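Local coordinates for protein chitinase A (Cycas revoluta, PDB 4MNK) that probably hydrolyses chitin and binds N-acetylglucosamine oligosaccharides in a cleft at the mouth of its barrel, at residues I73-G78 / L115-E120; L155-V160 / W186-A191; K233-I238 / G324-S329. One frame throughout, in Å; residues are numbered along the deposited sequence.

Overall arrangement
All three contacts join parallel neighbouring strands of the TIM barrel. They follow one another along the chain, and none nests in or crosses another. Contact 1 closes a loop made mostly of helices 80-90 and 93-110. Contact 2 then closes the shorter loop that holds helix 177-183. Contact 3 closes a long excursion with several antiparallel strands and ties strand 234-247 to strand 324-328. Strands 114-119 and 155-161 pair, so contacts 1 and 2 touch. Strands 186-190 and 234-247 pair, so contacts 2 and 3 touch. Strand 324-328 also lies beside the N-terminal strand 5-11. All three contacts reach the same bound sugar, NAG of chain B.

Contact 1: I73-G78 / L115-E120; sequences ISIGGG and LDLDYE. With NAG (2-acetamido-2-deoxy-beta-D-glucopyranose), chain B.
The DxDxE signature of family 18 chitinases lies on L115-E120, as D116, D118 and E120, and S74 of the preceding barrel strand meets it at D116. S74 OG donates to D116 OD2 at 2.7 Å, on the anti lone pair. Both side chains run anti to their backbone N (chi1 -177° and 177°), which brings hydroxyl and carboxylate together on one face of the sheet. D116 OD1 is hydrogen-bonded to T157 OG1 of the following strand. With an alanine in place of D116, the hydroxyls of S74 and T157 would probably both be left without their carboxylate partner.

The strands run parallel. D118 N reaches I75 O at 2.9 Å, and G77 N reaches D118 O at 3.0 Å. G77 CA lies 3.4 Å from D118 OD1. That oxygen accepts NAG N2 (chain B) at 3.2 Å, nearly straight at 166°. D118 OD2 stands 2.6 Å from E120 OE2. E120 holds its carboxylate near NAG O1 (chain B), through weak bonds in which OE1 and OE2 compete for one proton. A water accepts the N-H of E120 and lies close to G77 O.

On the other face, I73 CG2 packs on L115 CD2 at 3.8 Å, and I75 CD1 touches the same methyl. I75 and L115 pack on helix 93-110, and L117 on this and helix 125-149. Strand 30-36 flanks strand 70-77, and strand 155-161 flanks strand 114-119.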
loop_
_atom_site.group_PDB
_atom_site.type_symbol
_atom_site.label_atom_id
_atom_site.label_comp_id
_atom_site.label_asym_id
_atom_site.label_seq_id
_atom_site.Cartn_x
_atom_site.Cartn_y
_atom_site.Cartn_z
ATOM N N ILE A 73 -11.443 -4.334 -3.720
ATOM C CA ILE A 73 -11.660 -2.896 -3.763
ATOM C C ILE A 73 -11.295 -2.296 -2.406
ATOM O O ILE A 73 -11.757 -2.761 -1.360
ATOM C CB ILE A 73 -13.092 -2.528 -4.251
ATOM C CG1 ILE A 73 -13.260 -1.007 -4.360
ATOM C CG2 ILE A 73 -14.170 -3.185 -3.384
ATOM C CD1 ILE A 73 -14.400 -0.578 -5.264
ATOM N N SER A 74 -10.417 -1.297 -2.437
ATOM C CA SER A 74 -9.940 -0.641 -1.227
ATOM C C SER A 74 -10.782 0.588 -0.911
ATOM O O SER A 74 -11.067 1.405 -1.790
ATOM C CB SER A 74 -8.461 -0.266 -1.368
ATOM O OG SER A 74 -7.962 0.318 -0.179
ATOM N N ILE A 75 -11.174 0.702 0.355
ATOM C CA ILE A 75 -12.025 1.782 0.828
ATOM C C ILE A 75 -11.197 2.738 1.675
ATOM O O ILE A 75 -10.538 2.324 2.635
ATOM C CB ILE A 75 -13.192 1.228 1.680
ATOM C CG1 ILE A 75 -14.046 0.258 0.853
ATOM C CG2 ILE A 75 -14.038 2.370 2.255
ATOM C CD1 ILE A 75 -14.903 -0.683 1.690
ATOM N N GLY A 76 -11.230 4.015 1.306
ATOM C CA GLY A 76 -10.561 5.055 2.071
ATOM C C GLY A 76 -9.380 5.650 1.340
ATOM O O GLY A 76 -9.541 6.280 0.296
ATOM N N GLY A 77 -8.191 5.438 1.893
ATOM C CA GLY A 77 -6.968 6.019 1.357
ATOM C C GLY A 77 -6.248 6.827 2.412
ATOM O O GLY A 77 -6.748 7.005 3.525
ATOM N N GLY A 78 -5.059 7.307 2.067
ATOM C CA GLY A 78 -4.308 8.181 2.955
ATOM C C GLY A 78 -4.912 9.569 2.936
ATOM O O GLY A 78 -5.721 9.894 2.064
ATOM N N LEU A 115 -12.554 -7.003 0.007
ATOM C CA LEU A 115 -12.570 -5.637 0.499
ATOM C C LEU A 115 -11.276 -5.346 1.225
ATOM O O LEU A 115 -10.705 -6.220 1.883
ATOM C CB LEU A 115 -13.721 -5.448 1.490
ATOM C CG LEU A 115 -15.143 -5.465 0.933
ATOM C CD1 LEU A 115 -16.161 -5.583 2.059
ATOM C CD2 LEU A 115 -15.405 -4.226 0.085
ATOM N N ASP A 116 -10.830 -4.101 1.115
ATOM C CA ASP A 116 -9.672 -3.625 1.845
ATOM C C ASP A 116 -10.028 -2.313 2.525
ATOM O O ASP A 116 -10.771 -1.503 1.965
ATOM C CB ASP A 116 -8.493 -3.428 0.893
ATOM C CG ASP A 116 -7.264 -2.863 1.582
ATOM O OD1 ASP A 116 -6.577 -3.616 2.304
ATOM O OD2 ASP A 116 -6.976 -1.664 1.389
ATOM N N LEU A 117 -9.503 -2.115 3.730
ATOM C CA LEU A 117 -9.660 -0.850 4.439
ATOM C C LEU A 117 -8.322 -0.134 4.503
ATOM O O LEU A 117 -7.336 -0.701 4.979
ATOM C CB LEU A 117 -10.195 -1.085 5.854
ATOM C CG LEU A 117 -11.467 -1.927 5.983
ATOM C CD1 LEU A 117 -11.817 -2.127 7.446
ATOM C CD2 LEU A 117 -12.632 -1.293 5.236
ATOM N N ASP A 118 -8.286 1.100 4.009
ATOM C CA ASP A 118 -7.089 1.926 4.104
ATOM C C ASP A 118 -7.377 3.124 5.004
ATOM O O ASP A 118 -7.900 4.148 4.557
ATOM C CB ASP A 118 -6.607 2.358 2.713
ATOM C CG ASP A 118 -5.256 3.062 2.747
ATOM O OD1 ASP A 118 -4.756 3.439 1.667
ATOM O OD2 ASP A 118 -4.690 3.245 3.847
ATOM N N TYR A 119 -7.027 2.958 6.277
ATOM C CA TYR A 119 -7.301 3.918 7.338
ATOM C C TYR A 119 -5.979 4.311 7.987
ATOM O O TYR A 119 -5.331 3.496 8.648
ATOM C CB TYR A 119 -8.242 3.271 8.359
ATOM C CG TYR A 119 -8.620 4.093 9.582
ATOM C CD1 TYR A 119 -9.207 3.471 10.679
ATOM C CD2 TYR A 119 -8.402 5.475 9.647
ATOM C CE1 TYR A 119 -9.577 4.189 11.804
ATOM C CE2 TYR A 119 -8.760 6.206 10.782
ATOM C CZ TYR A 119 -9.348 5.551 11.853
ATOM O OH TYR A 119 -9.717 6.254 12.976
ATOM N N GLU A 120 -5.582 5.563 7.787
ATOM C CA GLU A 120 -4.278 6.033 8.234
ATOM C C GLU A 120 -4.434 7.215 9.196
ATOM O O GLU A 120 -4.487 8.359 8.754
ATOM C CB GLU A 120 -3.410 6.391 7.018
ATOM C CG GLU A 120 -3.170 5.197 6.088
ATOM C CD GLU A 120 -2.450 5.540 4.791
ATOM O OE1 GLU A 120 -1.651 6.497 4.762
ATOM O OE2 GLU A 120 -2.669 4.823 3.795
HETATM C C1 NAG B . 0.201 5.509 1.421
HETATM C C2 NAG B . -1.193 5.349 0.800
HETATM C C3 NAG B . -1.222 5.832 -0.652
HETATM C C4 NAG B . -0.473 7.149 -0.872
HETATM C C5 NAG B . 0.894 7.103 -0.180
HETATM C C6 NAG B . 1.697 8.397 -0.330
HETATM C C7 NAG B . -1.046 2.888 0.421
HETATM C C8 NAG B . -1.765 1.580 0.586
HETATM N N2 NAG B . -1.691 3.977 0.865
HETATM O O1 NAG B . 0.131 5.273 2.809
HETATM O O3 NAG B . -2.561 5.947 -1.088
HETATM O O4 NAG B . -0.308 7.337 -2.261
HETATM O O5 NAG B . 0.709 6.813 1.191
HETATM O O6 NAG B . 1.010 9.478 0.261
HETATM O O7 NAG B . 0.073 2.904 -0.095
HETATM O O HOH W 1 -6.688 7.705 6.199
#

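Contact 2: L155-V160 / W186-A191; sequences LLTEAV and WVNVMA. With NAG (2-acetamido-2-deoxy-beta-D-glucopyranose), chain B.
T157 CG2 points anti to its carbonyl carbon, and W186 CG sits between its own N and carbonyl carbon. These torsions lay the T157 methyl over one face of the W186 indole. The CH-pi contact is close: CG2 is 3.5 Å from the centroid of the five-membered ring, 14° off its normal. L155 CD1 also touches the ring, at CH2. The indole is tied at its edge as well. W186 NE1 donates to N188 OD1 at 3.0 Å, a bent bond of 130° with the oxygen in the ring plane. N188 ND2 is hydrogen-bonded to Y32 OH, as is T157 OG1, which is held by D116 too. The amide of N188 is thus held at both its oxygen and its nitrogen.

M190 turns at its last torsion (chi3 -77°), which carries CE back beside A159. The M190 CE to A159 CB distance is 3.7 Å. M190 SD then lies 3.2 Å from NAG O1 (chain B), so this methionine helps line the glycan pocket.

The backbones pair in parallel. N188 N bonds to E158 O, V160 N to N188 O at 2.9 Å, and M190 N to V160 O. On the other face of the sheet aliphatic groups meet: V160 CG1 and V187 CB at 3.9 Å, and the CG of E158 alongside V187 CG1.

L156 and E158 face helix 125-149. Strand 114-119 borders strand 155-161, and strand 234-247 borders strand 186-190, with V235 against W186 and N188.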
loop_
_atom_site.group_PDB
_atom_site.type_symbol
_atom_site.label_atom_id
_atom_site.label_comp_id
_atom_site.label_asym_id
_atom_site.label_seq_id
_atom_site.Cartn_x
_atom_site.Cartn_y
_atom_site.Cartn_z
ATOM N N LEU A 155 -12.726 -11.765 0.579
ATOM C CA LEU A 155 -11.469 -11.522 1.264
ATOM C C LEU A 155 -11.567 -10.200 2.013
ATOM O O LEU A 155 -12.314 -9.307 1.616
ATOM C CB LEU A 155 -10.301 -11.488 0.279
ATOM C CG LEU A 155 -10.035 -12.741 -0.564
ATOM C CD1 LEU A 155 -9.022 -12.431 -1.649
ATOM C CD2 LEU A 155 -9.567 -13.920 0.288
ATOM N N LEU A 156 -10.826 -10.089 3.109
ATOM C CA LEU A 156 -10.759 -8.852 3.867
ATOM C C LEU A 156 -9.320 -8.568 4.247
ATOM O O LEU A 156 -8.667 -9.382 4.903
ATOM C CB LEU A 156 -11.641 -8.917 5.118
ATOM C CG LEU A 156 -11.657 -7.644 5.973
ATOM C CD1 LEU A 156 -12.247 -6.461 5.209
ATOM C CD2 LEU A 156 -12.397 -7.877 7.281
ATOM N N THR A 157 -8.827 -7.412 3.817
ATOM C CA THR A 157 -7.481 -6.980 4.159
ATOM C C THR A 157 -7.516 -5.546 4.667
ATOM O O THR A 157 -8.548 -4.874 4.588
ATOM C CB THR A 157 -6.501 -7.118 2.954
ATOM O OG1 THR A 157 -6.868 -6.211 1.907
ATOM C CG2 THR A 157 -6.506 -8.540 2.409
ATOM N N GLU A 158 -6.402 -5.087 5.221
ATOM C CA GLU A 158 -6.270 -3.678 5.571
ATOM C C GLU A 158 -4.828 -3.218 5.420
ATOM O O GLU A 158 -3.895 -4.020 5.532
ATOM C CB GLU A 158 -6.775 -3.397 6.991
ATOM C CG GLU A 158 -5.765 -3.732 8.080
ATOM C CD GLU A 158 -6.314 -3.596 9.483
ATOM O OE1 GLU A 158 -5.501 -3.348 10.399
ATOM O OE2 GLU A 158 -7.542 -3.738 9.674
ATOM N N ALA A 159 -4.661 -1.925 5.163
ATOM C CA ALA A 159 -3.353 -1.297 5.170
ATOM C C ALA A 159 -2.929 -1.075 6.615
ATOM O O ALA A 159 -3.738 -0.662 7.455
ATOM C CB ALA A 159 -3.404 0.025 4.427
ATOM N N VAL A 160 -1.663 -1.361 6.905
ATOM C CA VAL A 160 -1.101 -1.062 8.215
ATOM C C VAL A 160 0.177 -0.245 8.085
ATOM O O VAL A 160 0.904 -0.346 7.091
ATOM C CB VAL A 160 -0.861 -2.333 9.093
ATOM C CG1 VAL A 160 -2.169 -3.071 9.356
ATOM C CG2 VAL A 160 0.166 -3.266 8.469
ATOM N N TRP A 186 -5.084 -11.023 5.251
ATOM C CA TRP A 186 -3.731 -10.504 5.445
ATOM C C TRP A 186 -3.764 -9.001 5.658
ATOM O O TRP A 186 -4.816 -8.374 5.517
ATOM C CB TRP A 186 -2.798 -10.873 4.280
ATOM C CG TRP A 186 -3.068 -10.193 2.956
ATOM C CD1 TRP A 186 -2.620 -8.964 2.554
ATOM C CD2 TRP A 186 -3.803 -10.732 1.853
ATOM N NE1 TRP A 186 -3.045 -8.699 1.271
ATOM C CE2 TRP A 186 -3.775 -9.768 0.818
ATOM C CE3 TRP A 186 -4.499 -11.929 1.642
ATOM C CZ2 TRP A 186 -4.414 -9.969 -0.410
ATOM C CZ3 TRP A 186 -5.132 -12.127 0.422
ATOM C CH2 TRP A 186 -5.088 -11.148 -0.586
ATOM N N VAL A 187 -2.615 -8.435 6.018
ATOM C CA VAL A 187 -2.450 -6.989 6.076
ATOM C C VAL A 187 -1.343 -6.556 5.129
ATOM O O VAL A 187 -0.370 -7.283 4.913
ATOM C CB VAL A 187 -2.170 -6.456 7.511
ATOM C CG1 VAL A 187 -3.350 -6.735 8.425
ATOM C CG2 VAL A 187 -0.872 -7.030 8.090
ATOM N N ASN A 188 -1.521 -5.370 4.565
ATOM C CA ASN A 188 -0.569 -4.780 3.644
ATOM C C ASN A 188 0.299 -3.790 4.405
ATOM O O ASN A 188 -0.150 -2.701 4.774
ATOM C CB ASN A 188 -1.316 -4.120 2.485
ATOM C CG ASN A 188 -2.083 -5.125 1.643
ATOM O OD1 ASN A 188 -1.538 -6.153 1.235
ATOM N ND2 ASN A 188 -3.355 -4.838 1.385
ATOM N N VAL A 189 1.539 -4.198 4.661
ATOM C CA VAL A 189 2.464 -3.420 5.479
ATOM C C VAL A 189 3.108 -2.322 4.641
ATOM O O VAL A 189 3.859 -2.601 3.707
ATOM C CB VAL A 189 3.557 -4.316 6.116
ATOM C CG1 VAL A 189 4.468 -3.496 7.016
ATOM C CG2 VAL A 189 2.930 -5.466 6.898
ATOM N N MET A 190 2.807 -1.074 4.988
ATOM C CA MET A 190 3.284 0.078 4.224
ATOM C C MET A 190 4.719 0.439 4.611
ATOM O O MET A 190 4.972 1.437 5.293
ATOM C CB MET A 190 2.319 1.256 4.381
ATOM C CG MET A 190 0.926 0.942 3.839
ATOM S SD MET A 190 -0.249 2.296 3.939
ATOM C CE MET A 190 -0.677 2.265 5.676
ATOM N N ALA A 191 5.650 -0.390 4.143
ATOM C CA ALA A 191 7.065 -0.280 4.489
ATOM C C ALA A 191 7.798 0.723 3.595
ATOM O O ALA A 191 8.741 0.377 2.880
ATOM C CB ALA A 191 7.722 -1.647 4.423
HETATM C C1 NAG B . 0.201 5.509 1.421
HETATM C C2 NAG B . -1.193 5.349 0.800
HETATM C C3 NAG B . -1.222 5.832 -0.652
HETATM C C4 NAG B . -0.473 7.149 -0.872
HETATM C C5 NAG B . 0.894 7.103 -0.180
HETATM C C6 NAG B . 1.697 8.397 -0.330
HETATM C C7 NAG B . -1.046 2.888 0.421
HETATM C C8 NAG B . -1.765 1.580 0.586
HETATM N N2 NAG B . -1.691 3.977 0.865
HETATM O O1 NAG B . 0.131 5.273 2.809
HETATM O O3 NAG B . -2.561 5.947 -1.088
HETATM O O4 NAG B . -0.308 7.337 -2.261
HETATM O O5 NAG B . 0.709 6.813 1.191
HETATM O O6 NAG B . 1.010 9.478 0.261
HETATM O O7 NAG B . 0.073 2.904 -0.095
#

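Contact 3: K233-I238 / G324-S329; sequences KLVLGI and GYFFWS. With NAG (2-acetamido-2-deoxy-beta-D-glucopyranose), chain B; NAG (2-acetamido-2-deoxy-beta-D-glucopyranose), chain C.
F326 O takes the backbone N-H of I238 at 2.8 Å, with a second, weaker CA-H contact from G237 CA at 3.5 Å. The other parallel-strand bonds are L236 N to G324 O, F326 N to L236 O and a longer one, W328 N to I238 O at 3.3 Å.

The F326 ring lies across G237. CG is set between N and the carbonyl carbon (chi1 82°), which swings the ring over the neighbouring strand. G237 CA stands over its face, 3.4 Å from the centroid and 20° off the normal. G237, having no side chain, lets its CA come this near the ring. V235 CG1 meets the ring at its edge. On the other face of the sheet, I238 CG2 lies alongside F327, 3.7 Å from CE2.

W328 ends the strand at the glycan pocket. NAG C3 (chain B) lies 3.5 Å above one face of its indole, and S329 CB covers the opposite face. W328 NE1 donates to NAG O7 (chain C) at 2.9 Å and 157°. The peptide bond between W328 and S329 is cis, as in other family 18 chitinases, where this tryptophan floors the sugar site.

Strand 186-190 flanks strand 234-247. Strand 5-11 flanks strand 324-328 and closes the barrel, with F326 meeting F9. Helix 337-346 packs outside on Y325 and F327.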
loop_
_atom_site.group_PDB
_atom_site.type_symbol
_atom_site.label_atom_id
_atom_site.label_comp_id
_atom_site.label_asym_id
_atom_site.label_seq_id
_atom_site.Cartn_x
_atom_site.Cartn_y
_atom_site.Cartn_z
ATOM N N LYS A 233 0.417 -13.801 7.297
ATOM C CA LYS A 233 -0.562 -12.709 7.324
ATOM C C LYS A 233 0.048 -11.350 6.961
ATOM O O LYS A 233 -0.674 -10.358 6.847
ATOM C CB LYS A 233 -1.226 -12.615 8.708
ATOM C CG LYS A 233 -2.049 -13.831 9.122
ATOM C CD LYS A 233 -3.418 -13.833 8.460
ATOM C CE LYS A 233 -4.251 -15.011 8.919
ATOM N NZ LYS A 233 -5.604 -14.997 8.305
ATOM N N LEU A 234 1.367 -11.303 6.793
ATOM C CA LEU A 234 2.050 -10.059 6.446
ATOM C C LEU A 234 2.431 -10.028 4.976
ATOM O O LEU A 234 3.048 -10.963 4.461
ATOM C CB LEU A 234 3.303 -9.856 7.304
ATOM C CG LEU A 234 3.149 -9.744 8.825
ATOM C CD1 LEU A 234 4.516 -9.767 9.481
ATOM C CD2 LEU A 234 2.381 -8.492 9.231
ATOM N N VAL A 235 2.058 -8.939 4.312
ATOM C CA VAL A 235 2.424 -8.709 2.922
ATOM C C VAL A 235 3.270 -7.437 2.870
ATOM O O VAL A 235 2.821 -6.360 3.263
ATOM C CB VAL A 235 1.167 -8.635 2.019
ATOM C CG1 VAL A 235 1.522 -8.185 0.614
ATOM C CG2 VAL A 235 0.488 -9.992 1.968
ATOM N N LEU A 236 4.514 -7.579 2.416
ATOM C CA LEU A 236 5.481 -6.483 2.449
ATOM C C LEU A 236 5.280 -5.474 1.322
ATOM O O LEU A 236 5.390 -5.819 0.146
ATOM C CB LEU A 236 6.907 -7.037 2.398
ATOM C CG LEU A 236 8.039 -6.007 2.353
ATOM C CD1 LEU A 236 8.152 -5.224 3.657
ATOM C CD2 LEU A 236 9.357 -6.688 2.018
ATOM N N GLY A 237 5.016 -4.223 1.688
ATOM C CA GLY A 237 4.857 -3.161 0.702
ATOM C C GLY A 237 6.171 -2.687 0.123
ATOM O O GLY A 237 7.164 -2.549 0.844
ATOM N N ILE A 238 6.166 -2.454 -1.188
ATOM C CA ILE A 238 7.307 -1.910 -1.915
ATOM C C ILE A 238 6.780 -0.763 -2.779
ATOM O O ILE A 238 5.822 -0.952 -3.540
ATOM C CB ILE A 238 7.983 -2.982 -2.815
ATOM C CG1 ILE A 238 8.405 -4.207 -1.987
ATOM C CG2 ILE A 238 9.173 -2.381 -3.578
ATOM C CD1 ILE A 238 8.870 -5.405 -2.802
ATOM N N GLY A 324 3.688 -12.567 1.219
ATOM C CA GLY A 324 4.080 -12.061 -0.089
ATOM C C GLY A 324 4.465 -10.602 -0.032
ATOM O O GLY A 324 4.960 -10.120 0.986
ATOM N N TYR A 325 4.236 -9.904 -1.141
ATOM C CA TYR A 325 4.591 -8.493 -1.280
ATOM C C TYR A 325 3.487 -7.752 -2.026
ATOM O O TYR A 325 2.684 -8.373 -2.730
ATOM C CB TYR A 325 5.917 -8.340 -2.039
ATOM C CG TYR A 325 5.893 -8.973 -3.413
ATOM C CD1 TYR A 325 5.383 -8.283 -4.515
ATOM C CD2 TYR A 325 6.364 -10.268 -3.613
ATOM C CE1 TYR A 325 5.341 -8.867 -5.775
ATOM C CE2 TYR A 325 6.331 -10.862 -4.871
ATOM C CZ TYR A 325 5.820 -10.154 -5.945
ATOM O OH TYR A 325 5.792 -10.731 -7.191
ATOM N N PHE A 326 3.455 -6.432 -1.869
ATOM C CA PHE A 326 2.572 -5.589 -2.671
ATOM C C PHE A 326 3.309 -4.382 -3.227
ATOM O O PHE A 326 4.309 -3.946 -2.661
ATOM C CB PHE A 326 1.294 -5.180 -1.904
ATOM C CG PHE A 326 1.456 -4.002 -0.976
ATOM C CD1 PHE A 326 1.416 -2.697 -1.462
ATOM C CD2 PHE A 326 1.585 -4.197 0.394
ATOM C CE1 PHE A 326 1.539 -1.610 -0.603
ATOM C CE2 PHE A 326 1.705 -3.113 1.264
ATOM C CZ PHE A 326 1.685 -1.818 0.764
ATOM N N PHE A 327 2.803 -3.853 -4.338
ATOM C CA PHE A 327 3.321 -2.627 -4.922
ATOM C C PHE A 327 2.281 -1.516 -4.870
ATOM O O PHE A 327 1.132 -1.712 -5.284
ATOM C CB PHE A 327 3.712 -2.844 -6.382
ATOM C CG PHE A 327 4.962 -3.651 -6.574
ATOM C CD1 PHE A 327 4.899 -4.951 -7.066
ATOM C CD2 PHE A 327 6.209 -3.105 -6.279
ATOM C CE1 PHE A 327 6.061 -5.693 -7.261
ATOM C CE2 PHE A 327 7.376 -3.839 -6.472
ATOM C CZ PHE A 327 7.300 -5.134 -6.963
ATOM N N TRP A 328 2.687 -0.356 -4.364
ATOM C CA TRP A 328 1.928 0.875 -4.551
ATOM C C TRP A 328 2.767 1.818 -5.413
ATOM O O TRP A 328 3.859 2.198 -4.988
ATOM C CB TRP A 328 1.614 1.576 -3.217
ATOM C CG TRP A 328 0.940 2.889 -3.486
ATOM C CD1 TRP A 328 1.549 4.084 -3.752
ATOM C CD2 TRP A 328 -0.467 3.123 -3.602
ATOM N NE1 TRP A 328 0.606 5.050 -4.008
ATOM C CE2 TRP A 328 -0.640 4.488 -3.921
ATOM C CE3 TRP A 328 -1.602 2.315 -3.452
ATOM C CZ2 TRP A 328 -1.905 5.063 -4.095
ATOM C CZ3 TRP A 328 -2.858 2.886 -3.629
ATOM C CH2 TRP A 328 -2.997 4.245 -3.948
ATOM N N SER A 329 2.308 2.221 -6.601
ATOM C CA SER A 329 1.079 1.777 -7.259
ATOM C C SER A 329 1.444 1.446 -8.708
ATOM O O SER A 329 2.398 2.009 -9.256
ATOM C CB SER A 329 -0.010 2.860 -7.191
ATOM O OG SER A 329 0.425 4.103 -7.729
HETATM C C1 NAG B . 0.201 5.509 1.421
HETATM C C2 NAG B . -1.193 5.349 0.800
HETATM C C3 NAG B . -1.222 5.832 -0.652
HETATM C C4 NAG B . -0.473 7.149 -0.872
HETATM C C5 NAG B . 0.894 7.103 -0.180
HETATM C C6 NAG B . 1.697 8.397 -0.330
HETATM C C7 NAG B . -1.046 2.888 0.421
HETATM C C8 NAG B . -1.765 1.580 0.586
HETATM N N2 NAG B . -1.691 3.977 0.865
HETATM O O1 NAG B . 0.131 5.273 2.809
HETATM O O3 NAG B . -2.561 5.947 -1.088
HETATM O O4 NAG B . -0.308 7.337 -2.261
HETATM O O5 NAG B . 0.709 6.813 1.191
HETATM O O6 NAG B . 1.010 9.478 0.261
HETATM O O7 NAG B . 0.073 2.904 -0.095
HETATM C C1 NAG C . -1.031 8.494 -2.720
HETATM C C2 NAG C . -0.372 9.007 -3.995
HETATM C C3 NAG C . -1.093 10.251 -4.508
HETATM C C4 NAG C . -2.612 10.054 -4.587
HETATM C C5 NAG C . -3.174 9.329 -3.353
HETATM C C6 NAG C . -4.609 8.857 -3.585
HETATM C C7 NAG C . 2.009 8.532 -4.261
HETATM C C8 NAG C . 3.408 8.967 -3.945
HETATM N N2 NAG C . 1.034 9.298 -3.772
HETATM O O3 NAG C . -0.585 10.576 -5.784
HETATM O O4 NAG C . -3.236 11.319 -4.693
HETATM O O5 NAG C . -2.390 8.205 -2.986
HETATM O O6 NAG C . -4.639 7.836 -4.560
HETATM O O7 NAG C . 1.814 7.521 -4.937
#